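Local atomic coordinates of Two-component sensor histidine kinase (Nostoc sp., PDB entry 3OLO), a protein that probably acts as a sensory PAS domain of a two-component histidine kinase, a kinase that phosphorylates itself on histidine in response to a signal. Residues E11-F14 and A15-I19; T46-R50 and E51-S55; L54-N57 and L58-D62; D69-E72 and I73-N77. All coordinates share one frame; numbering follows the deposited sequence.

Interaction 1: E11-F14 and A15-I19; sequences EFKF and AHYLI
Lys13 runs its aliphatic chain along the CE2 flank of Tyr17, one helical turn further on, the two side chains running obliquely across each other. Its CG comes within 3.4 Å of Tyr17 CE2, and further out its CE lies 3.3 Å from Tyr17 OH, so the methylenes follow one flank of the phenol from ring carbon to hydroxyl. This path depends on CG standing opposite the backbone N (chi1 -171°) and on a bend at chi2, which together carry the chain out from the helix alongside the Tyr17 ring. The carbonyl of Lys13 also belongs to the contact: its O accepts from Tyr17 N at 3.2 Å, with the donor tilted somewhat from the carbonyl plane, and lies 3.0 Å from Tyr17 CD2. The edge of the same ring meets Phe14 CA, while His16 CD2 stands 4.3 Å above the plane of the Tyr17 ring, over its centre. A serine in place of Tyr17 would probably leave the Lys13 methylenes without the ring flank they pack against and the chain freer to turn, besides removing a ring from the subunit interface. Regular backbone bonds, His16 N to Phe12 O and Leu18 N to Phe14 O, carry the helix past these side chains. Helix 8-21 is the N-terminal helix, and it is joined to the sheet by a hydrogen bond between His16 ND1 and Tyr37 OH on strand 35-38. Towards the second subunit, Phe14 and Tyr17 both meet Phe109 of that subunit edge-to-face, and Phe12 meets His16 of the second subunit.

Interaction 2: T46-R50 and E51-S55; sequences TEYSR and EQLLS
Glu51 opens the segment modestly, its CB 4.1 Å from Ser49 OG and the residue itself poorly ordered. Gln52 carries the contact. Its backbone N donates to Ser49 OG at 3.1 Å, while its side-chain OE1 accepts from Ser49 N at 3.0 Å in an almost perfectly straight bond (177°); these reciprocal bonds make Ser49 and Gln52 a capping box at the start of helix 50-53. Ser49 OG adds a weak bond to Gln52 OE1. The serine hydroxyl can face the helix because chi1 of 77° sets OG between its own backbone N and carbonyl carbon. The Gln52 amide also reaches the edge of the Tyr48 ring, the planes 64° apart, and NE2 is used by Gln88 OE1. A leucine in place of Gln52 would probably leave Ser49 N without its acceptor and the Gln88 amide oxygen without its donor. Leu53 turns inward instead: its CG packs at 3.6 Å on Tyr48 CB, and its CD1 lies 3.6 Å from Thr46 OG1, whose stronger polar partner is Thr42 O. Leu54 N closes the turn on Arg50 O at 3.0 Å, and its side chain runs beside that of Arg50, CD1 to CG 3.7 Å, with the guanidinium continuing on to Asp40 and Val38 O. Ser55 ends the segment by sending both N and OG back to Gln52 O. The chemistry is thus divided: uncharged side chains satisfy backbone N-H groups around the helix start, whereas leucine and tyrosine carbons supply the apolar seam beneath.

Interaction 3: L54-N57 and L58-D62; sequences LSMN and LQDID
Asn57 and Asp60 are joined by two short reciprocal bonds, and a third ties the Asn57 amide to the backbone of Gln59, whose side chain leads outward. Asn57 N donates to Asp60 OD2 at 2.9 Å, meeting it from above the carboxylate plane, and Asp60 N returns a bond of 2.9 Å to Asn57 O. The amide oxygen supplies the third: Asn57 OD1 accepts from Gln59 N at 2.9 Å, an Asx turn made possible because CG stands opposite the backbone N (chi1 -165°) and so lies beside the carbonyl over which the chain bends. The other end of that amide is held too, ND2 donating to Asn32 O, so the rotation of the whole group is fixed. On the apolar side Met56, present as selenomethionine, folds back at chi3 and sets its CE 3.6 Å from Ile61 CD1 and 3.8 Å from Asp60 CB; its chain and that of Ile61 cross at about a right angle. Leu58 and Ile61 also pack on Tyr85 of strand 78-86. The looser side is that of Gln59, whose CB alone brushes Asn57 OD1 at 3.2 Å. Leu58 O accepts from both Ile61 N and Asp62 N, and Leu58 to Asp60 have helical backbone angles. An Asx turn over a type I beta turn at 57-60, between helices 50-53 and 70-76, is consistent with the place of the short E-alpha element of the PAS fold.

Interaction 4: D69-E72 and I73-N77; sequences DWEE and IRQKN
Asp69 starts the helix on both of its oxygen-bearing groups. Its carbonyl O accepts from Ile73 N at 2.9 Å and also lies 3.3 Å from Ile73 CG1, while its carboxylate, with CG swung opposite the backbone N, serves as N-cap: OD1 takes the bond from Glu72 N at 3.1 Å, the donor standing 57° out of the carboxylate plane. Trp70 comes next. Its ring carbon CE3 lies 4.0 Å from Ile73 CG1, an oblique approach in which the isoleucine chain rests beside the six-membered part of the indole. The carbonyl of Trp70 receives Arg74 N nearly along the C=O axis, and Arg74 CG lies close to the same oxygen. With Glu71 the contact moves to the surface: its CG sits 3.2 Å from Gln75 NE2. Glu71 OE2 lies 3.4 Å from Gln75 NE2, but at too poor an angle for a hydrogen bond, the carboxylate and amide planes being 87° apart. The backbone bond from Gln75 N to Glu71 O ties this pair instead. Glu72 runs alongside Lys76, the two chains pointing the same way. Its OE1 approaches Lys76 CE at 3.8 Å and stays 4.6 Å from NZ, which is not a salt bridge although the opposite charges probably attract. Helix 70-76 presents Glu71, Gln75 and Lys76 outward and turns Trp70 inward, where its ring meets those of Trp33, Phe65 and His68 and NE1 bonds to Phe65 O. Asn77, just ahead of strand 78-86, leaves helical geometry with positive phi and hydrogen-bonds through its backbone to Phe101 of strand 92-104.

How the interactions relate
All four contacts are local, between adjoining segments, so none closes a long loop; they follow in series from the N terminus, with no crossing or nesting. Interaction 1 lies on helix 8-21 at the subunit interface, about 20 Å between centres from interaction 2, which it does not touch. Interactions 2 and 3 overlap at Leu54 and Ser55 and share an apolar cluster, in which the Tyr48 ring packs on Met56 and Ile61; together they carry the chain from helix 40-46 through helix 50-53 into the following loop. Interaction 4 spans helix 70-76 and joins interaction 3 through Leu58 and Trp70, so that interactions 2 to 4 form a connected path between strands 35-38 and 78-86, while interaction 1 stands apart.

Interaction 1: E11-F14 and A15-I19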
loop_
_atom_site.group_PDB
_atom_site.type_symbol
_atom_site.label_atom_id
_atom_site.label_comp_id
_atom_site.label_asym_id
_atom_site.label_seq_id
_atom_site.Cartn_x
_atom_site.Cartn_y
_atom_site.Cartn_z
ATOM N N GLU A 11 -1.400 5.983 13.565
ATOM C CA GLU A 11 -0.505 5.948 12.421
ATOM C C GLU A 11 -0.780 4.732 11.549
ATOM O O GLU A 11 -1.084 4.862 10.365
ATOM C CB GLU A 11 0.948 5.921 12.904
ATOM C CG GLU A 11 1.972 5.612 11.814
ATOM C CD GLU A 11 3.395 5.518 12.350
ATOM O OE1 GLU A 11 3.562 5.374 13.583
ATOM O OE2 GLU A 11 4.346 5.594 11.540
ATOM N N PHE A 12 -0.664 3.547 12.136
ATOM C CA PHE A 12 -0.797 2.310 11.380
ATOM C C PHE A 12 -2.159 2.193 10.703
ATOM O O PHE A 12 -2.270 1.611 9.626
ATOM C CB PHE A 12 -0.555 1.106 12.286
ATOM C CG PHE A 12 0.836 1.046 12.855
ATOM C CD1 PHE A 12 1.871 1.749 12.266
ATOM C CD2 PHE A 12 1.106 0.279 13.971
ATOM C CE1 PHE A 12 3.150 1.693 12.786
ATOM C CE2 PHE A 12 2.378 0.220 14.492
ATOM C CZ PHE A 12 3.402 0.930 13.899
ATOM N N LYS A 13 -3.192 2.747 11.330
ATOM C CA LYS A 13 -4.525 2.693 10.760
ATOM C C LYS A 13 -4.563 3.424 9.423
ATOM O O LYS A 13 -5.301 3.032 8.519
ATOM C CB LYS A 13 -5.566 3.281 11.723
ATOM C CG LYS A 13 -7.008 3.058 11.258
ATOM C CD LYS A 13 -7.933 2.618 12.390
ATOM C CE LYS A 13 -9.303 2.192 11.864
ATOM N NZ LYS A 13 -10.005 1.235 12.778
ATOM N N PHE A 14 -3.775 4.488 9.297
ATOM C CA PHE A 14 -3.689 5.206 8.031
ATOM C C PHE A 14 -3.135 4.288 6.943
ATOM O O PHE A 14 -3.606 4.304 5.811
ATOM C CB PHE A 14 -2.827 6.466 8.169
ATOM C CG PHE A 14 -3.481 7.558 8.969
ATOM C CD1 PHE A 14 -4.712 8.064 8.586
ATOM C CD2 PHE A 14 -2.883 8.059 10.102
ATOM C CE1 PHE A 14 -5.328 9.064 9.320
ATOM C CE2 PHE A 14 -3.493 9.061 10.846
ATOM C CZ PHE A 14 -4.717 9.561 10.452
ATOM N N ALA A 15 -2.131 3.487 7.287
ATOM C CA ALA A 15 -1.540 2.563 6.325
ATOM C C ALA A 15 -2.564 1.503 5.899
ATOM O O ALA A 15 -2.536 1.015 4.773
ATOM C CB ALA A 15 -0.331 1.900 6.925
ATOM N N HIS A 16 -3.450 1.152 6.821
ATOM C CA HIS A 16 -4.516 0.184 6.572
ATOM C C HIS A 16 -5.418 0.699 5.460
ATOM O O HIS A 16 -5.695 0.000 4.485
ATOM C CB HIS A 16 -5.304 -0.036 7.862
ATOM C CG HIS A 16 -6.576 -0.797 7.682
ATOM N ND1 HIS A 16 -6.609 -2.168 7.517
ATOM C CD2 HIS A 16 -7.864 -0.385 7.647
ATOM C CE1 HIS A 16 -7.864 -2.562 7.389
ATOM N NE2 HIS A 16 -8.643 -1.500 7.464
ATOM N N TYR A 17 -5.861 1.937 5.608
ATOM C CA TYR A 17 -6.721 2.568 4.616
ATOM C C TYR A 17 -6.024 2.725 3.269
ATOM O O TYR A 17 -6.606 2.455 2.226
ATOM C CB TYR A 17 -7.170 3.930 5.132
ATOM C CG TYR A 17 -8.169 3.823 6.254
ATOM C CD1 TYR A 17 -9.438 3.309 6.023
ATOM C CD2 TYR A 17 -7.853 4.232 7.537
ATOM C CE1 TYR A 17 -10.361 3.202 7.042
ATOM C CE2 TYR A 17 -8.773 4.128 8.565
ATOM C CZ TYR A 17 -10.025 3.615 8.310
ATOM O OH TYR A 17 -10.951 3.513 9.320
ATOM N N LEU A 18 -4.771 3.158 3.296
ATOM C CA LEU A 18 -3.977 3.283 2.075
ATOM C C LEU A 18 -3.830 1.963 1.327
ATOM O O LEU A 18 -4.104 1.885 0.130
ATOM C CB LEU A 18 -2.568 3.807 2.403
ATOM C CG LEU A 18 -2.426 5.319 2.508
ATOM C CD1 LEU A 18 -1.100 5.696 3.152
ATOM C CD2 LEU A 18 -2.574 5.961 1.128
ATOM N N ILE A 19 -3.378 0.913 2.005
ATOM C CA ILE A 19 -3.060 -0.317 1.272
ATOM C C ILE A 19 -4.335 -0.965 0.744
ATOM O O ILE A 19 -4.309 -1.675 -0.247
ATOM C CB ILE A 19 -2.283 -1.340 2.116
ATOM C CG1 ILE A 19 -1.620 -2.377 1.201
ATOM C CG2 ILE A 19 -3.193 -2.014 3.102
ATOM C CD1 ILE A 19 -0.447 -1.798 0.372
#

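Interaction 2: T46-R50 and E51-S55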
loop_
_atom_site.group_PDB
_atom_site.type_symbol
_atom_site.label_atom_id
_atom_site.label_comp_id
_atom_site.label_asym_id
_atom_site.label_seq_id
_atom_site.Cartn_x
_atom_site.Cartn_y
_atom_site.Cartn_z
ATOM N N THR A 46 -8.129 -13.283 -5.699
ATOM C CA THR A 46 -8.234 -14.681 -5.313
ATOM C C THR A 46 -9.702 -15.116 -5.182
ATOM O O THR A 46 -9.998 -16.307 -5.180
ATOM C CB THR A 46 -7.567 -14.912 -3.965
ATOM O OG1 THR A 46 -8.302 -14.197 -2.958
ATOM C CG2 THR A 46 -6.124 -14.432 -3.986
ATOM N N GLU A 47 -10.596 -14.137 -5.045
ATOM C CA GLU A 47 -12.049 -14.349 -4.969
ATOM C C GLU A 47 -12.490 -14.958 -3.653
ATOM O O GLU A 47 -13.612 -15.426 -3.530
ATOM C CB GLU A 47 -12.557 -15.186 -6.150
ATOM C CG GLU A 47 -12.145 -14.582 -7.474
ATOM C CD GLU A 47 -12.746 -15.281 -8.649
ATOM O OE1 GLU A 47 -12.655 -16.526 -8.701
ATOM O OE2 GLU A 47 -13.308 -14.584 -9.520
ATOM N N TYR A 48 -11.604 -14.920 -2.667
ATOM C CA TYR A 48 -11.939 -15.326 -1.314
ATOM C C TYR A 48 -12.206 -14.107 -0.455
ATOM O O TYR A 48 -11.651 -13.044 -0.687
ATOM C CB TYR A 48 -10.790 -16.110 -0.710
ATOM C CG TYR A 48 -10.630 -17.474 -1.308
ATOM C CD1 TYR A 48 -11.361 -18.548 -0.825
ATOM C CD2 TYR A 48 -9.739 -17.691 -2.351
ATOM C CE1 TYR A 48 -11.218 -19.802 -1.371
ATOM C CE2 TYR A 48 -9.586 -18.937 -2.899
ATOM C CZ TYR A 48 -10.333 -19.987 -2.406
ATOM O OH TYR A 48 -10.176 -21.210 -2.955
ATOM N N SER A 49 -13.066 -14.266 0.539
ATOM C CA SER A 49 -13.350 -13.181 1.452
ATOM C C SER A 49 -12.151 -13.029 2.370
ATOM O O SER A 49 -11.313 -13.931 2.467
ATOM C CB SER A 49 -14.593 -13.495 2.279
ATOM O OG SER A 49 -14.269 -14.423 3.300
ATOM N N ARG A 50 -12.070 -11.891 3.045
ATOM C CA ARG A 50 -10.936 -11.616 3.906
ATOM C C ARG A 50 -10.905 -12.640 5.022
ATOM O O ARG A 50 -9.854 -13.147 5.368
ATOM C CB ARG A 50 -11.010 -10.210 4.498
ATOM C CG ARG A 50 -9.951 -9.969 5.587
ATOM C CD ARG A 50 -9.768 -8.497 5.948
ATOM N NE ARG A 50 -9.008 -7.766 4.939
ATOM C CZ ARG A 50 -9.541 -6.976 4.013
ATOM N NH1 ARG A 50 -10.854 -6.803 3.947
ATOM N NH2 ARG A 50 -8.757 -6.350 3.152
ATOM N N GLU A 51 -12.065 -12.953 5.580
ATOM C CA GLU A 51 -12.126 -13.881 6.692
ATOM C C GLU A 51 -11.715 -15.285 6.246
ATOM O O GLU A 51 -11.161 -16.050 7.034
ATOM C CB GLU A 51 -13.530 -13.897 7.299
ATOM C CG GLU A 51 -13.997 -12.542 7.827
ATOM C CD GLU A 51 -13.279 -12.117 9.102
ATOM O OE1 GLU A 51 -13.835 -12.336 10.204
ATOM O OE2 GLU A 51 -12.165 -11.554 9.005
ATOM N N GLN A 52 -11.980 -15.625 4.987
ATOM C CA GLN A 52 -11.557 -16.920 4.455
ATOM C C GLN A 52 -10.043 -16.958 4.310
ATOM O O GLN A 52 -9.396 -17.910 4.732
ATOM C CB GLN A 52 -12.193 -17.196 3.095
ATOM C CG GLN A 52 -13.629 -17.653 3.151
ATOM C CD GLN A 52 -14.205 -17.889 1.778
ATOM O OE1 GLN A 52 -14.425 -16.948 1.020
ATOM N NE2 GLN A 52 -14.467 -19.151 1.448
ATOM N N LEU A 53 -9.482 -15.907 3.719
ATOM C CA LEU A 53 -8.043 -15.842 3.470
ATOM C C LEU A 53 -7.243 -15.875 4.763
ATOM O O LEU A 53 -6.139 -16.394 4.790
ATOM C CB LEU A 53 -7.684 -14.588 2.657
ATOM C CG LEU A 53 -8.041 -14.662 1.161
ATOM C CD1 LEU A 53 -7.966 -13.297 0.477
ATOM C CD2 LEU A 53 -7.144 -15.657 0.437
ATOM N N LEU A 54 -7.805 -15.351 5.845
ATOM C CA LEU A 54 -7.038 -15.224 7.088
ATOM C C LEU A 54 -7.028 -16.522 7.885
ATOM O O LEU A 54 -6.529 -16.570 9.010
ATOM C CB LEU A 54 -7.556 -14.054 7.940
ATOM C CG LEU A 54 -7.247 -12.668 7.340
ATOM C CD1 LEU A 54 -7.809 -11.532 8.207
ATOM C CD2 LEU A 54 -5.740 -12.479 7.127
ATOM N N SER A 55 -7.580 -17.577 7.301
ATOM C CA SER A 55 -7.441 -18.908 7.876
ATOM C C SER A 55 -6.826 -19.826 6.833
ATOM O O SER A 55 -6.853 -21.042 6.969
ATOM C CB SER A 55 -8.795 -19.446 8.331
ATOM O OG SER A 55 -9.671 -19.567 7.227
#

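Interaction 3: L54-N57 and L58-D62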
loop_
_atom_site.group_PDB
_atom_site.type_symbol
_atom_site.label_atom_id
_atom_site.label_comp_id
_atom_site.label_asym_id
_atom_site.label_seq_id
_atom_site.Cartn_x
_atom_site.Cartn_y
_atom_site.Cartn_z
ATOM N N LEU A 54 -7.805 -15.351 5.845
ATOM C CA LEU A 54 -7.038 -15.224 7.088
ATOM C C LEU A 54 -7.028 -16.522 7.885
ATOM O O LEU A 54 -6.529 -16.570 9.010
ATOM C CB LEU A 54 -7.556 -14.054 7.940
ATOM C CG LEU A 54 -7.247 -12.668 7.340
ATOM C CD1 LEU A 54 -7.809 -11.532 8.207
ATOM C CD2 LEU A 54 -5.740 -12.479 7.127
ATOM N N SER A 55 -7.580 -17.577 7.301
ATOM C CA SER A 55 -7.441 -18.908 7.876
ATOM C C SER A 55 -6.826 -19.826 6.833
ATOM O O SER A 55 -6.853 -21.042 6.969
ATOM C CB SER A 55 -8.795 -19.446 8.331
ATOM O OG SER A 55 -9.671 -19.567 7.227
HETATM N N MSE A 56 -6.245 -19.233 5.794
HETATM C CA MSE A 56 -5.719 -20.014 4.689
HETATM C C MSE A 56 -4.203 -19.902 4.558
HETATM O O MSE A 56 -3.561 -19.100 5.228
HETATM C CB MSE A 56 -6.407 -19.607 3.378
HETATM C CG MSE A 56 -7.842 -20.145 3.247
HETATM SE SE MSE A 56 -8.853 -19.343 1.768
HETATM C CE MSE A 56 -7.881 -20.111 0.266
ATOM N N ASN A 57 -3.649 -20.745 3.697
ATOM C CA ASN A 57 -2.222 -20.782 3.414
ATOM C C ASN A 57 -1.998 -20.463 1.943
ATOM O O ASN A 57 -2.883 -20.705 1.118
ATOM C CB ASN A 57 -1.687 -22.179 3.695
ATOM C CG ASN A 57 -0.186 -22.217 3.775
ATOM O OD1 ASN A 57 0.506 -22.502 2.792
ATOM N ND2 ASN A 57 0.334 -21.940 4.957
ATOM N N LEU A 58 -0.825 -19.924 1.619
ATOM C CA LEU A 58 -0.429 -19.699 0.232
ATOM C C LEU A 58 -0.614 -20.963 -0.599
ATOM O O LEU A 58 -0.959 -20.909 -1.781
ATOM C CB LEU A 58 1.042 -19.277 0.169
ATOM C CG LEU A 58 1.563 -19.026 -1.238
ATOM C CD1 LEU A 58 0.755 -17.913 -1.879
ATOM C CD2 LEU A 58 3.063 -18.696 -1.226
ATOM N N GLN A 59 -0.397 -22.106 0.028
ATOM C CA GLN A 59 -0.474 -23.377 -0.663
ATOM C C GLN A 59 -1.898 -23.696 -1.135
ATOM O O GLN A 59 -2.094 -24.562 -1.984
ATOM C CB GLN A 59 0.029 -24.476 0.264
ATOM C CG GLN A 59 0.128 -25.835 -0.382
ATOM C CD GLN A 59 0.724 -26.879 0.555
ATOM O OE1 GLN A 59 1.303 -27.871 0.108
ATOM N NE2 GLN A 59 0.582 -26.660 1.861
ATOM N N ASP A 60 -2.888 -23.001 -0.587
ATOM C CA ASP A 60 -4.289 -23.204 -0.992
ATOM C C ASP A 60 -4.649 -22.408 -2.247
ATOM O O ASP A 60 -5.707 -22.627 -2.824
ATOM C CB ASP A 60 -5.235 -22.782 0.136
ATOM C CG ASP A 60 -4.996 -23.553 1.416
ATOM O OD1 ASP A 60 -4.670 -24.759 1.336
ATOM O OD2 ASP A 60 -5.137 -22.953 2.503
ATOM N N ILE A 61 -3.782 -21.463 -2.626
ATOM C CA ILE A 61 -3.980 -20.569 -3.771
ATOM C C ILE A 61 -2.922 -20.821 -4.851
ATOM O O ILE A 61 -3.207 -20.870 -6.037
ATOM C CB ILE A 61 -3.795 -19.088 -3.343
ATOM C CG1 ILE A 61 -4.658 -18.753 -2.124
ATOM C CG2 ILE A 61 -4.094 -18.136 -4.496
ATOM C CD1 ILE A 61 -6.095 -18.539 -2.438
ATOM N N ASP A 62 -1.677 -20.928 -4.422
ATOM C CA ASP A 62 -0.560 -21.092 -5.345
ATOM C C ASP A 62 -0.520 -22.532 -5.835
ATOM O O ASP A 62 -0.034 -23.424 -5.149
ATOM C CB ASP A 62 0.749 -20.715 -4.655
ATOM C CG ASP A 62 1.934 -20.720 -5.598
ATOM O OD1 ASP A 62 1.822 -21.274 -6.713
ATOM O OD2 ASP A 62 2.982 -20.172 -5.221
#

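Interaction 4: D69-E72 and I73-N77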
loop_
_atom_site.group_PDB
_atom_site.type_symbol
_atom_site.label_atom_id
_atom_site.label_comp_id
_atom_site.label_asym_id
_atom_site.label_seq_id
_atom_site.Cartn_x
_atom_site.Cartn_y
_atom_site.Cartn_z
ATOM N N ASP A 69 11.602 -23.365 -4.948
ATOM C CA ASP A 69 12.675 -23.716 -4.039
ATOM C C ASP A 69 12.651 -22.708 -2.900
ATOM O O ASP A 69 13.476 -21.790 -2.838
ATOM C CB ASP A 69 14.020 -23.697 -4.755
ATOM C CG ASP A 69 15.166 -24.106 -3.851
ATOM O OD1 ASP A 69 15.013 -24.032 -2.612
ATOM O OD2 ASP A 69 16.222 -24.498 -4.382
ATOM N N TRP A 70 11.686 -22.893 -2.004
ATOM C CA TRP A 70 11.413 -21.938 -0.939
ATOM C C TRP A 70 12.645 -21.604 -0.114
ATOM O O TRP A 70 12.864 -20.444 0.220
ATOM C CB TRP A 70 10.302 -22.464 -0.028
ATOM C CG TRP A 70 8.967 -22.405 -0.676
ATOM C CD1 TRP A 70 8.181 -23.459 -1.039
ATOM C CD2 TRP A 70 8.264 -21.223 -1.062
ATOM N NE1 TRP A 70 7.024 -23.003 -1.620
ATOM C CE2 TRP A 70 7.051 -21.633 -1.648
ATOM C CE3 TRP A 70 8.541 -19.855 -0.968
ATOM C CZ2 TRP A 70 6.113 -20.724 -2.133
ATOM C CZ3 TRP A 70 7.612 -18.955 -1.450
ATOM C CH2 TRP A 70 6.413 -19.393 -2.028
ATOM N N GLU A 71 13.442 -22.611 0.228
ATOM C CA GLU A 71 14.651 -22.366 1.003
ATOM C C GLU A 71 15.479 -21.281 0.334
ATOM O O GLU A 71 15.821 -20.275 0.953
ATOM C CB GLU A 71 15.486 -23.632 1.128
ATOM C CG GLU A 71 16.809 -23.397 1.837
ATOM C CD GLU A 71 16.917 -24.156 3.143
ATOM O OE1 GLU A 71 15.978 -24.912 3.474
ATOM O OE2 GLU A 71 17.944 -23.992 3.839
ATOM N N GLU A 72 15.799 -21.498 -0.934
ATOM C CA GLU A 72 16.542 -20.517 -1.709
ATOM C C GLU A 72 15.804 -19.178 -1.783
ATOM O O GLU A 72 16.429 -18.123 -1.777
ATOM C CB GLU A 72 16.807 -21.046 -3.115
ATOM C CG GLU A 72 17.017 -19.955 -4.145
ATOM C CD GLU A 72 17.476 -20.501 -5.479
ATOM O OE1 GLU A 72 17.802 -19.690 -6.371
ATOM O OE2 GLU A 72 17.515 -21.742 -5.634
ATOM N N ILE A 73 14.479 -19.219 -1.855
ATOM C CA ILE A 73 13.687 -17.989 -1.875
ATOM C C ILE A 73 13.989 -17.148 -0.633
ATOM O O ILE A 73 14.296 -15.961 -0.733
ATOM C CB ILE A 73 12.163 -18.274 -1.922
ATOM C CG1 ILE A 73 11.768 -18.976 -3.231
ATOM C CG2 ILE A 73 11.368 -16.983 -1.727
ATOM C CD1 ILE A 73 12.542 -18.517 -4.449
ATOM N N ARG A 74 13.909 -17.777 0.534
ATOM C CA ARG A 74 14.111 -17.093 1.804
ATOM C C ARG A 74 15.485 -16.452 1.877
ATOM O O ARG A 74 15.623 -15.303 2.300
ATOM C CB ARG A 74 13.941 -18.080 2.954
ATOM C CG ARG A 74 12.525 -18.595 3.098
ATOM C CD ARG A 74 12.451 -19.782 4.032
ATOM N NE ARG A 74 11.249 -19.732 4.857
ATOM C CZ ARG A 74 10.601 -20.797 5.314
ATOM N NH1 ARG A 74 11.027 -22.022 5.028
ATOM N NH2 ARG A 74 9.518 -20.636 6.056
ATOM N N GLN A 75 16.502 -17.197 1.460
ATOM C CA GLN A 75 17.867 -16.696 1.496
ATOM C C GLN A 75 18.027 -15.453 0.631
ATOM O O GLN A 75 18.790 -14.552 0.978
ATOM C CB GLN A 75 18.835 -17.787 1.055
ATOM C CG GLN A 75 19.091 -18.804 2.140
ATOM C CD GLN A 75 19.529 -20.139 1.598
ATOM O OE1 GLN A 75 20.262 -20.213 0.614
ATOM N NE2 GLN A 75 19.072 -21.213 2.234
ATOM N N LYS A 76 17.300 -15.409 -0.484
ATOM C CA LYS A 76 17.327 -14.259 -1.387
ATOM C C LYS A 76 16.856 -13.001 -0.658
ATOM O O LYS A 76 17.450 -11.932 -0.799
ATOM C CB LYS A 76 16.455 -14.523 -2.620
ATOM C CG LYS A 76 16.958 -15.658 -3.527
ATOM C CD LYS A 76 18.158 -15.227 -4.361
ATOM C CE LYS A 76 18.965 -16.421 -4.862
ATOM N NZ LYS A 76 20.382 -16.050 -5.178
ATOM N N ASN A 77 15.789 -13.145 0.124
ATOM C CA ASN A 77 15.251 -12.068 0.963
ATOM C C ASN A 77 14.464 -10.989 0.202
ATOM O O ASN A 77 13.586 -10.334 0.765
ATOM C CB ASN A 77 16.355 -11.414 1.784
ATOM C CG ASN A 77 15.826 -10.794 3.060
ATOM O OD1 ASN A 77 15.890 -11.400 4.130
ATOM N ND2 ASN A 77 15.274 -9.591 2.949
#